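Local structure of putative sulfatase yidJ (Bacteroides fragilis, 2QZU) at residues Leu365-Met369 with Gly370-Glu374; Phe382-Ser385 with Asn386-Leu389; Asp36-Arg39 with Gly40-Gly44; Leu416-Asp419 with Arg420-Tyr423. The protein probably hydrolyses sulfate esters as a metal-binding arylsulfatase of the sulfatase family. One frame throughout, in Å; residues are numbered along the deposited sequence.

Contact 1: residues Leu365-Met369 with Gly370-Glu374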
loop_
_atom_site.group_PDB
_atom_site.type_symbol
_atom_site.label_atom_id
_atom_site.label_comp_id
_atom_site.label_asym_id
_atom_site.label_seq_id
_atom_site.Cartn_x
_atom_site.Cartn_y
_atom_site.Cartn_z
ATOM N N LEU A 365 -17.450 -29.087 -17.922
ATOM C CA LEU A 365 -16.809 -30.067 -17.048
ATOM C C LEU A 365 -17.769 -31.182 -16.635
ATOM O O LEU A 365 -17.417 -32.358 -16.674
ATOM C CB LEU A 365 -16.238 -29.381 -15.802
ATOM C CG LEU A 365 -15.019 -28.476 -16.038
ATOM C CD1 LEU A 365 -14.720 -27.666 -14.782
ATOM C CD2 LEU A 365 -13.814 -29.332 -16.422
ATOM N N LEU A 366 -18.986 -30.814 -16.252
ATOM C CA LEU A 366 -19.963 -31.813 -15.835
ATOM C C LEU A 366 -20.213 -32.861 -16.919
ATOM O O LEU A 366 -20.278 -34.053 -16.625
ATOM C CB LEU A 366 -21.278 -31.133 -15.445
ATOM C CG LEU A 366 -21.698 -31.198 -13.971
ATOM C CD1 LEU A 366 -20.495 -31.078 -13.057
ATOM C CD2 LEU A 366 -22.714 -30.096 -13.691
ATOM N N SER A 367 -20.361 -32.419 -18.166
ATOM C CA SER A 367 -20.587 -33.356 -19.266
ATOM C C SER A 367 -19.331 -34.202 -19.490
ATOM O O SER A 367 -19.423 -35.407 -19.711
ATOM C CB SER A 367 -20.955 -32.611 -20.556
ATOM O OG SER A 367 -22.271 -32.082 -20.488
HETATM N N MSE A 368 -18.160 -33.573 -19.428
HETATM C CA MSE A 368 -16.906 -34.302 -19.610
HETATM C C MSE A 368 -16.755 -35.377 -18.537
HETATM O O MSE A 368 -16.195 -36.445 -18.786
HETATM C CB MSE A 368 -15.703 -33.354 -19.519
HETATM C CG MSE A 368 -15.501 -32.438 -20.711
HETATM SE SE MSE A 368 -14.064 -31.178 -20.349
HETATM C CE MSE A 368 -12.569 -32.409 -20.434
HETATM N N MSE A 369 -17.262 -35.085 -17.344
HETATM C CA MSE A 369 -17.157 -35.999 -16.212
HETATM C C MSE A 369 -18.178 -37.127 -16.188
HETATM O O MSE A 369 -18.090 -38.019 -15.346
HETATM C CB MSE A 369 -17.232 -35.200 -14.911
HETATM C CG MSE A 369 -16.029 -34.299 -14.709
HETATM SE SE MSE A 369 -16.235 -32.995 -13.312
HETATM C CE MSE A 369 -14.789 -31.827 -13.847
ATOM N N GLY A 370 -19.137 -37.083 -17.110
ATOM C CA GLY A 370 -20.158 -38.115 -17.172
ATOM C C GLY A 370 -21.464 -37.751 -16.488
ATOM O O GLY A 370 -22.290 -38.626 -16.217
ATOM N N PHE A 371 -21.668 -36.463 -16.220
ATOM C CA PHE A 371 -22.885 -36.019 -15.545
ATOM C C PHE A 371 -23.700 -35.018 -16.364
ATOM O O PHE A 371 -24.297 -34.091 -15.816
ATOM C CB PHE A 371 -22.521 -35.411 -14.186
ATOM C CG PHE A 371 -21.822 -36.373 -13.259
ATOM C CD1 PHE A 371 -22.460 -37.534 -12.832
ATOM C CD2 PHE A 371 -20.518 -36.134 -12.840
ATOM C CE1 PHE A 371 -21.807 -38.447 -11.999
ATOM C CE2 PHE A 371 -19.856 -37.040 -12.006
ATOM C CZ PHE A 371 -20.502 -38.199 -11.587
ATOM N N SER A 372 -23.731 -35.212 -17.678
ATOM C CA SER A 372 -24.476 -34.325 -18.562
ATOM C C SER A 372 -25.954 -34.218 -18.163
ATOM O O SER A 372 -26.539 -33.133 -18.200
ATOM C CB SER A 372 -24.357 -34.822 -20.006
ATOM O OG SER A 372 -24.952 -33.913 -20.915
ATOM N N LYS A 373 -26.554 -35.337 -17.766
ATOM C CA LYS A 373 -27.966 -35.345 -17.382
ATOM C C LYS A 373 -28.247 -34.554 -16.103
ATOM O O LYS A 373 -29.402 -34.223 -15.818
ATOM C CB LYS A 373 -28.459 -36.788 -17.205
ATOM C CG LYS A 373 -27.905 -37.486 -15.972
ATOM C CD LYS A 373 -28.136 -38.994 -16.009
ATOM C CE LYS A 373 -29.562 -39.373 -15.658
ATOM N NZ LYS A 373 -29.878 -39.055 -14.238
ATOM N N GLU A 374 -27.200 -34.250 -15.339
ATOM C CA GLU A 374 -27.356 -33.517 -14.085
ATOM C C GLU A 374 -27.270 -31.997 -14.216
ATOM O O GLU A 374 -27.445 -31.285 -13.231
ATOM C CB GLU A 374 -26.314 -33.977 -13.055
ATOM C CG GLU A 374 -26.295 -35.476 -12.780
ATOM C CD GLU A 374 -27.645 -36.017 -12.354
ATOM O OE1 GLU A 374 -28.281 -35.413 -11.464
ATOM O OE2 GLU A 374 -28.067 -37.054 -12.907
HETATM O O HOH W 1 -22.185 -36.904 -19.333
#
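L366 and F371 meet where helix 361-368 comes to its end, and the backbone makes the firmest link between them: F371 N gives its hydrogen to L366 O at 2.8 Å, with an N-H...O angle of 154°. One residue earlier, G370 N reaches S367 O at 3.1 Å. G370 takes a positive phi of 98°, a region that residues with a side chain enter only with strain. The tight side of the turn lies inward. There the F371 CB sits 4.3 Å from L366 CG, while its ring atom CD2 comes to 4.0 Å from M369 CB; L120 of helix 116-122 adds to the packing round the ring, and V119 and W116 meet L366. The outer side is looser and wetter. A water accepts from S372 N at 2.8 Å and donates to S367 O, bridging two backbone groups that do not meet directly. On the same side of the turn the two serine hydroxyls, S367 OG and S372 OG, are 3.3 Å apart, at best a weak bond; the stronger partner of S367 OG is D383. Farther out, K373 NZ pairs with E374 OE2 in a salt bridge between neighbours in sequence. The two bonds back into the last helical turn, together with the left-handed glycine, make this a Schellman motif, the classic C-terminal stop of an alpha-helix.

Contact 2: residues Phe382-Ser385 with Asn386-Leu389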
loop_
_atom_site.group_PDB
_atom_site.type_symbol
_atom_site.label_atom_id
_atom_site.label_comp_id
_atom_site.label_asym_id
_atom_site.label_seq_id
_atom_site.Cartn_x
_atom_site.Cartn_y
_atom_site.Cartn_z
ATOM N N PHE A 382 -22.356 -22.201 -22.440
ATOM C CA PHE A 382 -22.053 -23.226 -23.441
ATOM C C PHE A 382 -21.444 -24.531 -22.928
ATOM O O PHE A 382 -20.498 -24.519 -22.142
ATOM C CB PHE A 382 -21.108 -22.670 -24.516
ATOM C CG PHE A 382 -21.652 -21.487 -25.270
ATOM C CD1 PHE A 382 -21.404 -20.188 -24.829
ATOM C CD2 PHE A 382 -22.387 -21.672 -26.439
ATOM C CE1 PHE A 382 -21.879 -19.089 -25.542
ATOM C CE2 PHE A 382 -22.867 -20.580 -27.158
ATOM C CZ PHE A 382 -22.611 -19.285 -26.712
ATOM N N ASP A 383 -21.998 -25.654 -23.383
ATOM C CA ASP A 383 -21.481 -26.972 -23.028
ATOM C C ASP A 383 -20.527 -27.289 -24.175
ATOM O O ASP A 383 -20.954 -27.702 -25.256
ATOM C CB ASP A 383 -22.599 -28.020 -22.995
ATOM C CG ASP A 383 -22.084 -29.415 -22.678
ATOM O OD1 ASP A 383 -20.871 -29.664 -22.851
ATOM O OD2 ASP A 383 -22.897 -30.272 -22.268
ATOM N N LEU A 384 -19.238 -27.090 -23.940
ATOM C CA LEU A 384 -18.235 -27.317 -24.974
ATOM C C LEU A 384 -17.434 -28.591 -24.728
ATOM O O LEU A 384 -16.301 -28.719 -25.189
ATOM C CB LEU A 384 -17.286 -26.112 -25.026
ATOM C CG LEU A 384 -17.941 -24.748 -25.291
ATOM C CD1 LEU A 384 -16.943 -23.626 -25.045
ATOM C CD2 LEU A 384 -18.463 -24.705 -26.714
ATOM N N SER A 385 -18.033 -29.537 -24.017
ATOM C CA SER A 385 -17.353 -30.787 -23.694
ATOM C C SER A 385 -16.793 -31.537 -24.904
ATOM O O SER A 385 -15.660 -32.027 -24.868
ATOM C CB SER A 385 -18.293 -31.703 -22.902
ATOM O OG SER A 385 -19.503 -31.923 -23.603
ATOM N N ASN A 386 -17.578 -31.631 -25.974
ATOM C CA ASN A 386 -17.121 -32.338 -27.165
ATOM C C ASN A 386 -15.931 -31.628 -27.799
ATOM O O ASN A 386 -14.942 -32.263 -28.178
ATOM C CB ASN A 386 -18.256 -32.461 -28.184
ATOM C CG ASN A 386 -17.849 -33.263 -29.401
ATOM O OD1 ASN A 386 -17.643 -32.715 -30.485
ATOM N ND2 ASN A 386 -17.709 -34.572 -29.223
ATOM N N GLU A 387 -16.039 -30.306 -27.913
ATOM C CA GLU A 387 -14.977 -29.486 -28.481
ATOM C C GLU A 387 -13.690 -29.642 -27.668
ATOM O O GLU A 387 -12.606 -29.797 -28.228
ATOM C CB GLU A 387 -15.394 -28.012 -28.491
ATOM C CG GLU A 387 -16.486 -27.623 -29.489
ATOM C CD GLU A 387 -17.857 -28.193 -29.157
ATOM O OE1 GLU A 387 -18.150 -28.432 -27.966
ATOM O OE2 GLU A 387 -18.657 -28.382 -30.098
ATOM N N VAL A 388 -13.809 -29.597 -26.345
ATOM C CA VAL A 388 -12.645 -29.730 -25.482
ATOM C C VAL A 388 -11.999 -31.112 -25.605
ATOM O O VAL A 388 -10.783 -31.226 -25.747
ATOM C CB VAL A 388 -13.018 -29.474 -24.000
ATOM C CG1 VAL A 388 -11.837 -29.789 -23.099
ATOM C CG2 VAL A 388 -13.439 -28.019 -23.819
ATOM N N LEU A 389 -12.821 -32.155 -25.568
ATOM C CA LEU A 389 -12.319 -33.524 -25.656
ATOM C C LEU A 389 -11.687 -33.895 -26.996
ATOM O O LEU A 389 -10.601 -34.474 -27.038
ATOM C CB LEU A 389 -13.449 -34.514 -25.356
ATOM C CG LEU A 389 -14.009 -34.566 -23.932
ATOM C CD1 LEU A 389 -15.265 -35.430 -23.923
ATOM C CD2 LEU A 389 -12.963 -35.129 -22.978
HETATM O O HOH W 2 -20.205 -30.084 -26.610
#
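With CG beside its backbone N and the chain bent at chi2 (69°), E387 turns its carboxylate back until OE1 lies 3.2 Å from L384 CA, and it crosses the L384 side chain at about a right angle. S385, with chi1 at 55°, holds OG between its own backbone N and carbonyl carbon, while CG of D383 lies opposite its backbone N; the two settings bring S385 OG to 2.7 Å from D383 OD1. The same carboxylate oxygen also accepts from S385 N, nearly along its C-O axis and with an N-H...O angle of 163°, so one oxygen takes two donors and the side chain of D383 is fixed across the start of the helix. Its other oxygen, OD2, is bound by S367 of helix 361-368. A water ties this end together: it donates to D383 O at 2.8 Å and to E387 OE1 at 3.0 Å, and accepts from N386 N, an amide of the first turn. The regular helical bonds then begin, V388 N to L384 O at 2.9 Å and L389 N to S385 O at 2.9 Å. V388 CG2 lies beside the first of these acceptors, 3.2 Å from L384 O, and L389 CG packs against the second; both side chains also touch M368. L384 occupies the N-cap position, and the bond from S385 N to D383 OD1 closes an Asx turn leading into helix 385-390.

Contact 3: residues Asp36-Arg39 with Gly40-Gly44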
loop_
_atom_site.group_PDB
_atom_site.type_symbol
_atom_site.label_atom_id
_atom_site.label_comp_id
_atom_site.label_asym_id
_atom_site.label_seq_id
_atom_site.Cartn_x
_atom_site.Cartn_y
_atom_site.Cartn_z
ATOM N N ASP A 36 -6.406 -15.337 -9.262
ATOM C CA ASP A 36 -7.135 -14.119 -9.556
ATOM C C ASP A 36 -6.335 -13.078 -10.347
ATOM O O ASP A 36 -5.138 -12.889 -10.127
ATOM C CB ASP A 36 -7.641 -13.522 -8.233
ATOM C CG ASP A 36 -8.666 -12.431 -8.432
ATOM O OD1 ASP A 36 -8.286 -11.327 -8.877
ATOM O OD2 ASP A 36 -9.857 -12.680 -8.146
ATOM N N GLN A 37 -7.009 -12.423 -11.291
ATOM C CA GLN A 37 -6.403 -11.355 -12.080
ATOM C C GLN A 37 -5.186 -11.777 -12.905
ATOM O O GLN A 37 -4.233 -11.008 -13.057
ATOM C CB GLN A 37 -6.034 -10.213 -11.132
ATOM C CG GLN A 37 -5.830 -8.861 -11.780
ATOM C CD GLN A 37 -6.183 -7.738 -10.826
ATOM O OE1 GLN A 37 -7.336 -7.613 -10.405
ATOM N NE2 GLN A 37 -5.200 -6.921 -10.476
ATOM N N TYR A 38 -5.246 -12.983 -13.462
ATOM C CA TYR A 38 -4.161 -13.536 -14.274
ATOM C C TYR A 38 -4.464 -13.361 -15.774
ATOM O O TYR A 38 -5.437 -13.915 -16.287
ATOM C CB TYR A 38 -3.998 -15.028 -13.934
ATOM C CG TYR A 38 -2.729 -15.688 -14.449
ATOM C CD1 TYR A 38 -2.414 -15.686 -15.808
ATOM C CD2 TYR A 38 -1.858 -16.332 -13.570
ATOM C CE1 TYR A 38 -1.255 -16.313 -16.281
ATOM C CE2 TYR A 38 -0.699 -16.964 -14.034
ATOM C CZ TYR A 38 -0.407 -16.946 -15.390
ATOM O OH TYR A 38 0.734 -17.563 -15.859
ATOM N N ARG A 39 -3.631 -12.590 -16.473
ATOM C CA ARG A 39 -3.817 -12.354 -17.910
ATOM C C ARG A 39 -3.496 -13.578 -18.759
ATOM O O ARG A 39 -2.502 -14.266 -18.526
ATOM C CB ARG A 39 -2.949 -11.188 -18.391
ATOM C CG ARG A 39 -3.440 -9.827 -17.942
ATOM C CD ARG A 39 -2.731 -8.692 -18.678
ATOM N NE ARG A 39 -1.307 -8.586 -18.358
ATOM C CZ ARG A 39 -0.329 -9.171 -19.047
ATOM N NH1 ARG A 39 -0.606 -9.920 -20.105
ATOM N NH2 ARG A 39 0.933 -8.990 -18.683
ATOM N N GLY A 40 -4.331 -13.823 -19.762
ATOM C CA GLY A 40 -4.137 -14.968 -20.634
ATOM C C GLY A 40 -2.797 -15.050 -21.350
ATOM O O GLY A 40 -2.240 -16.138 -21.491
ATOM N N ASP A 41 -2.266 -13.921 -21.809
ATOM C CA ASP A 41 -0.988 -13.953 -22.518
ATOM C C ASP A 41 0.233 -14.024 -21.610
ATOM O O ASP A 41 1.357 -14.125 -22.095
ATOM C CB ASP A 41 -0.851 -12.747 -23.458
ATOM C CG ASP A 41 -1.807 -12.815 -24.637
ATOM O OD1 ASP A 41 -2.205 -13.938 -25.011
ATOM O OD2 ASP A 41 -2.148 -11.751 -25.194
ATOM N N ALA A 42 0.017 -13.984 -20.299
ATOM C CA ALA A 42 1.128 -14.044 -19.356
ATOM C C ALA A 42 1.507 -15.484 -19.023
ATOM O O ALA A 42 1.642 -15.850 -17.858
ATOM C CB ALA A 42 0.782 -13.281 -18.080
ATOM N N ILE A 43 1.655 -16.299 -20.064
ATOM C CA ILE A 43 2.055 -17.695 -19.919
ATOM C C ILE A 43 3.285 -17.831 -20.808
ATOM O O ILE A 43 3.255 -17.448 -21.978
ATOM C CB ILE A 43 0.961 -18.671 -20.413
ATOM C CG1 ILE A 43 -0.309 -18.510 -19.573
ATOM C CG2 ILE A 43 1.462 -20.107 -20.311
ATOM C CD1 ILE A 43 -1.480 -19.352 -20.063
ATOM N N GLY A 44 4.363 -18.367 -20.248
ATOM C CA GLY A 44 5.598 -18.508 -20.996
ATOM C C GLY A 44 5.527 -19.212 -22.337
ATOM O O GLY A 44 6.072 -18.719 -23.329
#
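Y38 reaches along the turn to A42, whose O meets the hydroxyl end of the ring obliquely. CG points away from the backbone N (chi1 -167°), which carries the ring toward A42 and sets Y38 OH 2.8 Å from A42 O in a weak hydrogen bond. Ring atom CE1 is 4.1 Å from A42 CB and 4.1 Å from I43 CG1, so the methyl and the isoleucine branch meet the hydroxyl-bearing end of the tyrosine. R39 leaves the chain on another course. Bent at chi3 (-67°), it brings its guanidinium back over the turn, with A42 CB over one face and D41 CB at the edge; the NH1 atom is 4.2 Å from A42 CB. Within the backbone, A42 N donates to R39 O at 3.1 Å, closing a type I beta turn from R39 to A42. A42 is itself the centre of an inverse gamma turn, in which I43 N gives a weak bond to D41 O. All this lies in the loop after strand 29-35, where Y38 meets F310 edge-to-face and helix 267-299 covers the turn, I283 on Y38 and A42, I276 and Y280 on R39. The charged ends have partners elsewhere: R39 NH1 forms a salt bridge with E49, and D41 OD1 one with R335. Backbone bonds, apolar contacts and the weak tyrosine bond hold the turn, while the E49 carboxylate balances the buried guanidinium charge of R39, whose face rests on the A42 methyl.

Contact 4: residues Leu416-Asp419 with Arg420-Tyr423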
loop_
_atom_site.group_PDB
_atom_site.type_symbol
_atom_site.label_atom_id
_atom_site.label_comp_id
_atom_site.label_asym_id
_atom_site.label_seq_id
_atom_site.Cartn_x
_atom_site.Cartn_y
_atom_site.Cartn_z
ATOM N N LEU A 416 -20.514 -8.407 -27.702
ATOM C CA LEU A 416 -20.190 -9.704 -28.268
ATOM C C LEU A 416 -18.731 -9.711 -28.710
ATOM O O LEU A 416 -18.199 -8.685 -29.130
ATOM C CB LEU A 416 -21.079 -9.987 -29.481
ATOM C CG LEU A 416 -22.592 -10.094 -29.297
ATOM C CD1 LEU A 416 -23.257 -10.151 -30.670
ATOM C CD2 LEU A 416 -22.934 -11.327 -28.477
ATOM N N ARG A 417 -18.088 -10.866 -28.600
ATOM C CA ARG A 417 -16.702 -11.013 -29.026
ATOM C C ARG A 417 -16.656 -12.170 -30.012
ATOM O O ARG A 417 -16.924 -13.314 -29.643
ATOM C CB ARG A 417 -15.779 -11.315 -27.832
ATOM C CG ARG A 417 -14.286 -11.447 -28.207
ATOM C CD ARG A 417 -13.422 -11.739 -26.977
ATOM N NE ARG A 417 -11.990 -11.820 -27.280
ATOM C CZ ARG A 417 -11.412 -12.819 -27.943
ATOM N NH1 ARG A 417 -12.132 -13.839 -28.383
ATOM N NH2 ARG A 417 -10.101 -12.801 -28.158
ATOM N N THR A 418 -16.358 -11.875 -31.274
ATOM C CA THR A 418 -16.254 -12.929 -32.274
ATOM C C THR A 418 -14.760 -13.185 -32.440
ATOM O O THR A 418 -13.942 -12.488 -31.833
ATOM C CB THR A 418 -16.836 -12.509 -33.641
ATOM O OG1 THR A 418 -15.894 -11.676 -34.328
ATOM C CG2 THR A 418 -18.143 -11.751 -33.456
ATOM N N ASP A 419 -14.399 -14.168 -33.258
ATOM C CA ASP A 419 -12.989 -14.471 -33.462
ATOM C C ASP A 419 -12.226 -13.319 -34.108
ATOM O O ASP A 419 -11.001 -13.363 -34.198
ATOM C CB ASP A 419 -12.817 -15.740 -34.308
ATOM C CG ASP A 419 -13.594 -15.690 -35.608
ATOM O OD1 ASP A 419 -13.738 -14.592 -36.185
ATOM O OD2 ASP A 419 -14.050 -16.761 -36.059
ATOM N N ARG A 420 -12.943 -12.287 -34.546
ATOM C CA ARG A 420 -12.298 -11.139 -35.181
ATOM C C ARG A 420 -12.693 -9.785 -34.601
ATOM O O ARG A 420 -11.851 -8.893 -34.469
ATOM C CB ARG A 420 -12.598 -11.128 -36.683
ATOM C CG ARG A 420 -12.033 -9.907 -37.401
ATOM C CD ARG A 420 -12.375 -9.898 -38.882
ATOM N NE ARG A 420 -11.783 -8.745 -39.556
ATOM C CZ ARG A 420 -11.975 -8.440 -40.835
ATOM N NH1 ARG A 420 -12.750 -9.202 -41.596
ATOM N NH2 ARG A 420 -11.392 -7.370 -41.355
ATOM N N TYR A 421 -13.969 -9.635 -34.253
ATOM C CA TYR A 421 -14.484 -8.372 -33.729
ATOM C C TYR A 421 -14.924 -8.369 -32.268
ATOM O O TYR A 421 -15.332 -9.388 -31.721
ATOM C CB TYR A 421 -15.705 -7.933 -34.549
ATOM C CG TYR A 421 -15.458 -7.694 -36.021
ATOM C CD1 TYR A 421 -14.872 -6.510 -36.465
ATOM C CD2 TYR A 421 -15.819 -8.651 -36.971
ATOM C CE1 TYR A 421 -14.652 -6.281 -37.825
ATOM C CE2 TYR A 421 -15.604 -8.432 -38.331
ATOM C CZ TYR A 421 -15.020 -7.247 -38.747
ATOM O OH TYR A 421 -14.802 -7.027 -40.090
ATOM N N THR A 422 -14.833 -7.197 -31.645
ATOM C CA THR A 422 -15.327 -7.010 -30.287
ATOM C C THR A 422 -16.317 -5.863 -30.459
ATOM O O THR A 422 -15.938 -4.761 -30.861
ATOM C CB THR A 422 -14.221 -6.609 -29.292
ATOM O OG1 THR A 422 -13.313 -7.703 -29.126
ATOM C CG2 THR A 422 -14.831 -6.268 -27.931
ATOM N N TYR A 423 -17.588 -6.143 -30.189
ATOM C CA TYR A 423 -18.657 -5.158 -30.330
ATOM C C TYR A 423 -19.333 -4.936 -28.989
ATOM O O TYR A 423 -19.558 -5.882 -28.238
ATOM C CB TYR A 423 -19.692 -5.666 -31.342
ATOM C CG TYR A 423 -20.908 -4.781 -31.510
ATOM C CD1 TYR A 423 -20.836 -3.594 -32.237
ATOM C CD2 TYR A 423 -22.133 -5.134 -30.942
ATOM C CE1 TYR A 423 -21.955 -2.781 -32.397
ATOM C CE2 TYR A 423 -23.260 -4.327 -31.098
ATOM C CZ TYR A 423 -23.160 -3.152 -31.826
ATOM O OH TYR A 423 -24.263 -2.348 -31.981
#
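The beta hairpin of strands 412-417 and 421-428 turns back here, within a four-stranded antiparallel sheet, and L416 and Y423 form a hydrogen-bonded pair. L416 N donates to Y423 O at 2.8 Å and Y423 N returns the bond to L416 O at 2.8 Å, the second almost straight at 174°. R417 and T422 follow as a non-hydrogen-bonded pair on the other face of the sheet, R417 CG standing 4.0 Å from T422 OG1. Nearer the turn, T418 N donates to Y421 O at 2.7 Å. The threonine hydroxyl then takes over from the backbone: chi1 of 79° sets T418 OG1 between its backbone N and carbonyl carbon, facing the amides, where it accepts from R420 N at 3.0 Å and from Y421 N at 2.8 Å. Two amides thus grip one oxygen, which also lies at the edge of the Y421 ring. R420 CG packs over a face of that ring, and Y421 OH lies over the centre of the R420 guanidinium, whose NH2 is salt-bridged to D439. R417 pairs with E331, outside this sheet. The R420 N bond to T418 OG1 closes an ST turn, to which Y421 N adds a second bond, at the tip of a tight beta hairpin.

Along the chain contact 3 comes first, then contacts 1, 2 and 4. Contact 3 follows strand 29-35 of the large mixed sheet, its centre about 10 Å from that of the chain; the others lie about 18 to 21 Å out. Contacts 1 and 2 are neighbours, centres about 11 Å apart, and they touch: S367 OG is 2.6 Å from D383 OD2, and M368 packs on S385 and L389, so the end of helix 361-368 and the start of helix 385-390 are joined. Contact 4 belongs to the four-stranded antiparallel sheet, with nearest atoms about 8 Å from contact 2 and about 9 Å from contact 3. The four thus mark separate parts of the fold, with contacts 1 and 2 alone joined directly.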